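Local coordinates for protein amidohydrolase (Brucella melitensis biovar Abortus, PDB 4F0L) that probably acts as a metal-dependent deaminase of the amidohydrolase family, hydrolysing its substrate at a single metal centre, at residues His65-Gln70 with His239-Glu244; Leu276-His281 with Gly327-Val332. All blocks are in the same frame, centred on the assembly; numbering follows the deposited sequence.

Following the chain from the N terminus, strand 56-66 and the turn after it bring His65 and His67 to the metal, and contact 1 closes a long loop of mixed helix and strand when strand 238-242 brings in His239-Glu244. Only then does contact 2 open: Leu276-His281 follows strand 274-276, and a shorter excursion returns at Gly327-Val332, just beyond strand 323-326. The two loops therefore stand in series, neither enclosing nor crossing the other. They meet all the same, since contact 1 supplies three histidines and contact 2 one aspartate to the same iron, and both share its two waters. Backbone pairing joins them directly, His65 O to Asp329 N and Ile240 O to Ile277 N.

Contact 1: His65-Gln70 with His239-Glu244; sequences HSHAFQ and HIHVAE. With FE (Fe (III) ion), chain E.
The imidazole rings of His65 and His67 both meet His241 at their edges, each presenting NE2 to the same iron. His241 NE2 lies near the planes of both rings, and the three form a small aromatic cluster. His65 and His241 meet obliquely, with planes at 81°, while the His67 and His241 rings meet rim to rim, coming from opposite directions. Phe128 adds an edge-to-face contact to the His65 ring and also meets that of His241.

The iron holds this arrangement together: His65 NE2 and His67 NE2 each bind it at 2.2 Å; His241 NE2 is slightly farther from the iron, at 2.4 Å. That shared ligation brings His65 NE2 within 3.0 Å of His241 NE2 without a hydrogen bond between them. The pair His65 and His67 is the His-X-His motif at the end of the first barrel strand in the amidohydrolase TIM barrel, and His241 comes from a later strand. Asp329 and two waters complete the six ligands.

A water links the two segments on the ND1 side of His65. His65 reaches it because CG stands anti to the backbone N (chi1 -172°), and ND1 donates to the water, in the ring plane, at 2.8 Å. The same water lies 2.8 Å from His239 ND1. On His67, the ring's second nitrogen, ND1, is hydrogen-bonded to the carbonyl of Phe128, which fixes the ring's rotation.

Contact 2: Leu276-His281 with Gly327-Val332; sequences LIHATH and GSDSNV. With FE (Fe (III) ion), chain E.
His278 and Asp329 meet beside the iron, each on a loop that follows a strand of the parallel sheet in the amidohydrolase TIM barrel. Such loops at the C-terminal ends of the barrel strands build the active site in this family, and an aspartate after the last barrel strand is one of the usual metal ligands; here it is Asp329.

Metal coordination comes first. Asp329 OD1 binds the iron at 2.4 Å, while His65, His67 and His241 supply the other protein ligands. The CG of Asp329 is anti to the backbone N (chi1 -175°), which carries the carboxylate across to the metal. His278 is not a ligand in this model, since its NE2 stops 4.1 Å from the iron.

Direct contact between the two side chains is confined to one edge of the imidazole. They cross at about a right angle, with ring and carboxylate planes 41° apart, and Asp329 OD2 lies in the ring plane, 3.1 Å from His278 CE1. The same oxygen is 3.4 Å from His278 NE2, but the angle is too poor for a hydrogen bond. One ring face of His278 carries the CG2 methyl of Ile277, offset toward the rim.

Hydrogen bonds to neighbouring parts hold the two loops. His278 ND1 is hydrogen-bonded to Glu304 OE2 on helix 301-306, which would limit rotation of the ring. Ser330 OG reaches Thr303 on the same helix, and Asn331 ND2 reaches Ser66 beside the metal-binding histidines.

Two waters finish the metal's coordination. Water 3 O lies 2.3 Å from the iron FE, and water 2 O lies 2.2 Å from the iron FE. Water 2 O is also 2.5 Å from Asp329 OD2.

Contact 1: His65-Gln70 with His239-Glu244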
loop_
_atom_site.group_PDB
_atom_site.type_symbol
_atom_site.label_atom_id
_atom_site.label_comp_id
_atom_site.label_asym_id
_atom_site.label_seq_id
_atom_site.Cartn_x
_atom_site.Cartn_y
_atom_site.Cartn_z
ATOM N N HIS B 65 -4.617 17.921 -2.259
ATOM C CA HIS B 65 -3.770 18.208 -3.446
ATOM C C HIS B 65 -3.997 17.148 -4.477
ATOM O O HIS B 65 -3.699 15.964 -4.254
ATOM C CB HIS B 65 -2.301 18.214 -3.068
ATOM C CG HIS B 65 -1.373 18.673 -4.151
ATOM N ND1 HIS B 65 -1.241 19.985 -4.484
ATOM C CD2 HIS B 65 -0.482 17.976 -4.948
ATOM C CE1 HIS B 65 -0.342 20.094 -5.486
ATOM N NE2 HIS B 65 0.144 18.877 -5.747
ATOM N N SER B 66 -4.551 17.586 -5.596
ATOM C CA SER B 66 -4.955 16.754 -6.714
ATOM C C SER B 66 -4.714 17.487 -8.032
ATOM O O SER B 66 -4.940 18.679 -8.140
ATOM C CB SER B 66 -6.437 16.407 -6.585
ATOM O OG SER B 66 -6.990 15.941 -7.793
ATOM N N HIS B 67 -4.214 16.746 -9.017
ATOM C CA HIS B 67 -4.276 17.140 -10.417
ATOM C C HIS B 67 -5.140 16.167 -11.122
ATOM O O HIS B 67 -4.681 15.081 -11.517
ATOM C CB HIS B 67 -2.889 17.151 -11.048
ATOM C CG HIS B 67 -1.846 17.755 -10.167
ATOM N ND1 HIS B 67 -1.916 19.021 -9.741
ATOM C CD2 HIS B 67 -0.700 17.216 -9.616
ATOM C CE1 HIS B 67 -0.839 19.276 -8.954
ATOM N NE2 HIS B 67 -0.108 18.171 -8.887
ATOM N N ALA B 68 -6.393 16.558 -11.342
ATOM C CA ALA B 68 -7.429 15.606 -11.738
ATOM C C ALA B 68 -7.073 14.869 -13.028
ATOM O O ALA B 68 -7.278 13.669 -13.118
ATOM C CB ALA B 68 -8.787 16.275 -11.871
ATOM N N PHE B 69 -6.503 15.565 -14.008
ATOM C CA PHE B 69 -6.226 14.938 -15.311
ATOM C C PHE B 69 -5.250 13.776 -15.236
ATOM O O PHE B 69 -5.314 12.883 -16.054
ATOM C CB PHE B 69 -5.764 15.973 -16.358
ATOM C CG PHE B 69 -4.359 16.476 -16.159
ATOM C CD1 PHE B 69 -3.293 15.827 -16.741
ATOM C CD2 PHE B 69 -4.109 17.618 -15.393
ATOM C CE1 PHE B 69 -1.994 16.303 -16.560
ATOM C CE2 PHE B 69 -2.825 18.097 -15.209
ATOM C CZ PHE B 69 -1.761 17.432 -15.792
ATOM N N GLN B 70 -4.365 13.794 -14.237
ATOM C CA GLN B 70 -3.366 12.763 -14.087
ATOM C C GLN B 70 -3.982 11.424 -13.707
ATOM O O GLN B 70 -3.349 10.372 -13.911
ATOM C CB GLN B 70 -2.254 13.194 -13.101
ATOM C CG GLN B 70 -1.439 14.373 -13.651
ATOM C CD GLN B 70 -0.358 14.864 -12.715
ATOM O OE1 GLN B 70 -0.039 14.227 -11.739
ATOM N NE2 GLN B 70 0.266 15.981 -13.058
ATOM N N HIS B 239 -1.517 27.763 -1.975
ATOM C CA HIS B 239 -0.775 26.501 -2.081
ATOM C C HIS B 239 0.352 26.643 -3.066
ATOM O O HIS B 239 0.222 27.366 -4.067
ATOM C CB HIS B 239 -1.689 25.387 -2.537
ATOM C CG HIS B 239 -2.656 24.930 -1.497
ATOM N ND1 HIS B 239 -2.973 23.614 -1.331
ATOM C CD2 HIS B 239 -3.428 25.637 -0.588
ATOM C CE1 HIS B 239 -3.837 23.494 -0.337
ATOM N NE2 HIS B 239 -4.128 24.723 0.126
ATOM N N ILE B 240 1.455 25.959 -2.797
ATOM C CA ILE B 240 2.639 25.999 -3.664
ATOM C C ILE B 240 3.425 24.715 -3.517
ATOM O O ILE B 240 3.595 24.249 -2.408
ATOM C CB ILE B 240 3.526 27.226 -3.305
ATOM C CG1 ILE B 240 4.765 27.314 -4.191
ATOM C CG2 ILE B 240 3.950 27.202 -1.838
ATOM C CD1 ILE B 240 5.369 28.702 -4.282
ATOM N N HIS B 241 3.935 24.157 -4.623
ATOM C CA HIS B 241 4.883 23.035 -4.544
ATOM C C HIS B 241 6.195 23.578 -4.052
ATOM O O HIS B 241 6.712 24.526 -4.620
ATOM C CB HIS B 241 5.200 22.387 -5.916
ATOM C CG HIS B 241 4.068 21.608 -6.557
ATOM N ND1 HIS B 241 3.630 21.868 -7.818
ATOM C CD2 HIS B 241 3.353 20.484 -6.119
ATOM C CE1 HIS B 241 2.637 20.987 -8.141
ATOM N NE2 HIS B 241 2.472 20.149 -7.099
ATOM N N VAL B 242 6.789 22.974 -3.030
ATOM C CA VAL B 242 8.125 23.385 -2.641
ATOM C C VAL B 242 9.020 22.230 -2.113
ATOM O O VAL B 242 8.581 21.353 -1.353
ATOM C CB VAL B 242 8.047 24.591 -1.654
ATOM C CG1 VAL B 242 7.340 24.209 -0.368
ATOM C CG2 VAL B 242 9.428 25.101 -1.364
ATOM N N ALA B 243 10.288 22.223 -2.542
ATOM C CA ALA B 243 11.284 21.303 -1.996
ATOM C C ALA B 243 10.959 19.800 -2.194
ATOM O O ALA B 243 11.347 18.951 -1.387
ATOM C CB ALA B 243 11.520 21.620 -0.532
ATOM N N GLU B 244 10.302 19.484 -3.305
ATOM C CA GLU B 244 9.896 18.104 -3.598
ATOM C C GLU B 244 11.073 17.190 -3.973
ATOM O O GLU B 244 11.140 16.029 -3.497
ATOM C CB GLU B 244 8.815 18.038 -4.699
ATOM C CG GLU B 244 8.329 16.600 -4.931
ATOM C CD GLU B 244 7.303 16.445 -6.052
ATOM O OE1 GLU B 244 6.819 15.308 -6.300
ATOM O OE2 GLU B 244 6.954 17.455 -6.684
HETATM FE FE FE E . 1.404 18.059 -7.315
HETATM O O HOH W 1 -3.135 21.582 -3.268
HETATM O O HOH W 2 3.219 17.058 -6.656
HETATM O O HOH W 3 2.562 17.415 -9.165
#

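Contact 2: Leu276-His281 with Gly327-Val332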
loop_
_atom_site.group_PDB
_atom_site.type_symbol
_atom_site.label_atom_id
_atom_site.label_comp_id
_atom_site.label_asym_id
_atom_site.label_seq_id
_atom_site.Cartn_x
_atom_site.Cartn_y
_atom_site.Cartn_z
ATOM N N LEU B 276 2.201 24.124 1.976
ATOM C CA LEU B 276 3.403 23.898 1.176
ATOM C C LEU B 276 3.361 22.455 0.823
ATOM O O LEU B 276 3.431 21.598 1.697
ATOM C CB LEU B 276 4.676 24.220 1.961
ATOM C CG LEU B 276 4.776 25.578 2.647
ATOM C CD1 LEU B 276 6.210 25.829 3.152
ATOM C CD2 LEU B 276 4.269 26.693 1.748
ATOM N N ILE B 277 3.221 22.187 -0.462
ATOM C CA ILE B 277 3.049 20.825 -0.966
ATOM C C ILE B 277 4.414 20.101 -1.026
ATOM O O ILE B 277 5.412 20.641 -1.523
ATOM C CB ILE B 277 2.366 20.814 -2.353
ATOM C CG1 ILE B 277 1.102 21.687 -2.329
ATOM C CG2 ILE B 277 1.998 19.376 -2.767
ATOM C CD1 ILE B 277 0.029 21.172 -1.370
ATOM N N HIS B 278 4.431 18.873 -0.507
ATOM C CA HIS B 278 5.655 18.065 -0.344
ATOM C C HIS B 278 6.538 18.520 0.784
ATOM O O HIS B 278 6.593 17.847 1.845
ATOM C CB HIS B 278 6.432 17.883 -1.665
ATOM C CG HIS B 278 5.565 17.409 -2.800
ATOM N ND1 HIS B 278 4.866 16.262 -2.736
ATOM C CD2 HIS B 278 5.267 17.994 -4.036
ATOM C CE1 HIS B 278 4.163 16.099 -3.875
ATOM N NE2 HIS B 278 4.394 17.177 -4.666
ATOM N N ALA B 279 7.244 19.644 0.594
ATOM C CA ALA B 279 8.184 20.135 1.596
ATOM C C ALA B 279 9.072 18.970 2.035
ATOM O O ALA B 279 9.383 18.837 3.213
ATOM C CB ALA B 279 7.449 20.706 2.800
ATOM N N THR B 280 9.501 18.152 1.063
ATOM C CA THR B 280 10.147 16.874 1.347
ATOM C C THR B 280 11.597 17.017 1.814
ATOM O O THR B 280 12.035 16.239 2.671
ATOM C CB THR B 280 10.116 15.974 0.113
ATOM O OG1 THR B 280 8.764 15.937 -0.377
ATOM C CG2 THR B 280 10.666 14.552 0.424
ATOM N N HIS B 281 12.320 17.990 1.279
ATOM C CA HIS B 281 13.713 18.174 1.622
ATOM C C HIS B 281 13.854 19.460 2.386
ATOM O O HIS B 281 14.002 20.552 1.809
ATOM C CB HIS B 281 14.602 18.138 0.365
ATOM C CG HIS B 281 14.426 16.880 -0.448
ATOM N ND1 HIS B 281 15.110 15.745 -0.193
ATOM C CD2 HIS B 281 13.554 16.585 -1.482
ATOM C CE1 HIS B 281 14.704 14.770 -1.031
ATOM N NE2 HIS B 281 13.753 15.280 -1.822
ATOM N N GLY B 327 -2.714 14.392 0.195
ATOM C CA GLY B 327 -3.253 14.528 -1.132
ATOM C C GLY B 327 -2.821 13.420 -2.072
ATOM O O GLY B 327 -1.663 13.006 -2.075
ATOM N N SER B 328 -3.753 12.976 -2.908
ATOM C CA SER B 328 -3.473 11.907 -3.875
ATOM C C SER B 328 -2.586 12.378 -5.043
ATOM O O SER B 328 -1.947 11.567 -5.701
ATOM C CB SER B 328 -4.781 11.366 -4.407
ATOM O OG SER B 328 -5.520 10.731 -3.383
ATOM N N ASP B 329 -2.600 13.677 -5.308
ATOM C CA ASP B 329 -1.572 14.352 -6.142
ATOM C C ASP B 329 -1.608 13.840 -7.586
ATOM O O ASP B 329 -2.414 14.356 -8.382
ATOM C CB ASP B 329 -0.185 14.248 -5.487
ATOM C CG ASP B 329 0.915 15.040 -6.243
ATOM O OD1 ASP B 329 0.610 15.759 -7.222
ATOM O OD2 ASP B 329 2.089 14.980 -5.836
ATOM N N SER B 330 -0.771 12.859 -7.927
ATOM C CA SER B 330 -0.757 12.288 -9.286
ATOM C C SER B 330 -1.970 11.434 -9.500
ATOM O O SER B 330 -2.312 11.060 -10.646
ATOM C CB SER B 330 0.504 11.428 -9.552
ATOM O OG SER B 330 0.481 10.223 -8.787
ATOM N N ASN B 331 -2.635 11.102 -8.393
ATOM C CA ASN B 331 -3.873 10.295 -8.465
ATOM C C ASN B 331 -3.632 8.904 -9.047
ATOM O O ASN B 331 -4.557 8.251 -9.611
ATOM C CB ASN B 331 -4.974 11.068 -9.192
ATOM C CG ASN B 331 -5.430 12.310 -8.382
ATOM O OD1 ASN B 331 -5.678 12.202 -7.212
ATOM N ND2 ASN B 331 -5.546 13.468 -9.017
ATOM N N VAL B 332 -2.404 8.403 -8.870
ATOM C CA VAL B 332 -2.051 7.034 -9.338
ATOM C C VAL B 332 -2.810 5.958 -8.551
ATOM O O VAL B 332 -3.221 4.896 -9.114
ATOM C CB VAL B 332 -0.524 6.770 -9.299
ATOM C CG1 VAL B 332 0.078 6.891 -7.864
ATOM C CG2 VAL B 332 -0.198 5.404 -9.892
HETATM FE FE FE E . 1.404 18.059 -7.315
HETATM O O HOH W 2 3.219 17.058 -6.656
HETATM O O HOH W 3 2.562 17.415 -9.165
#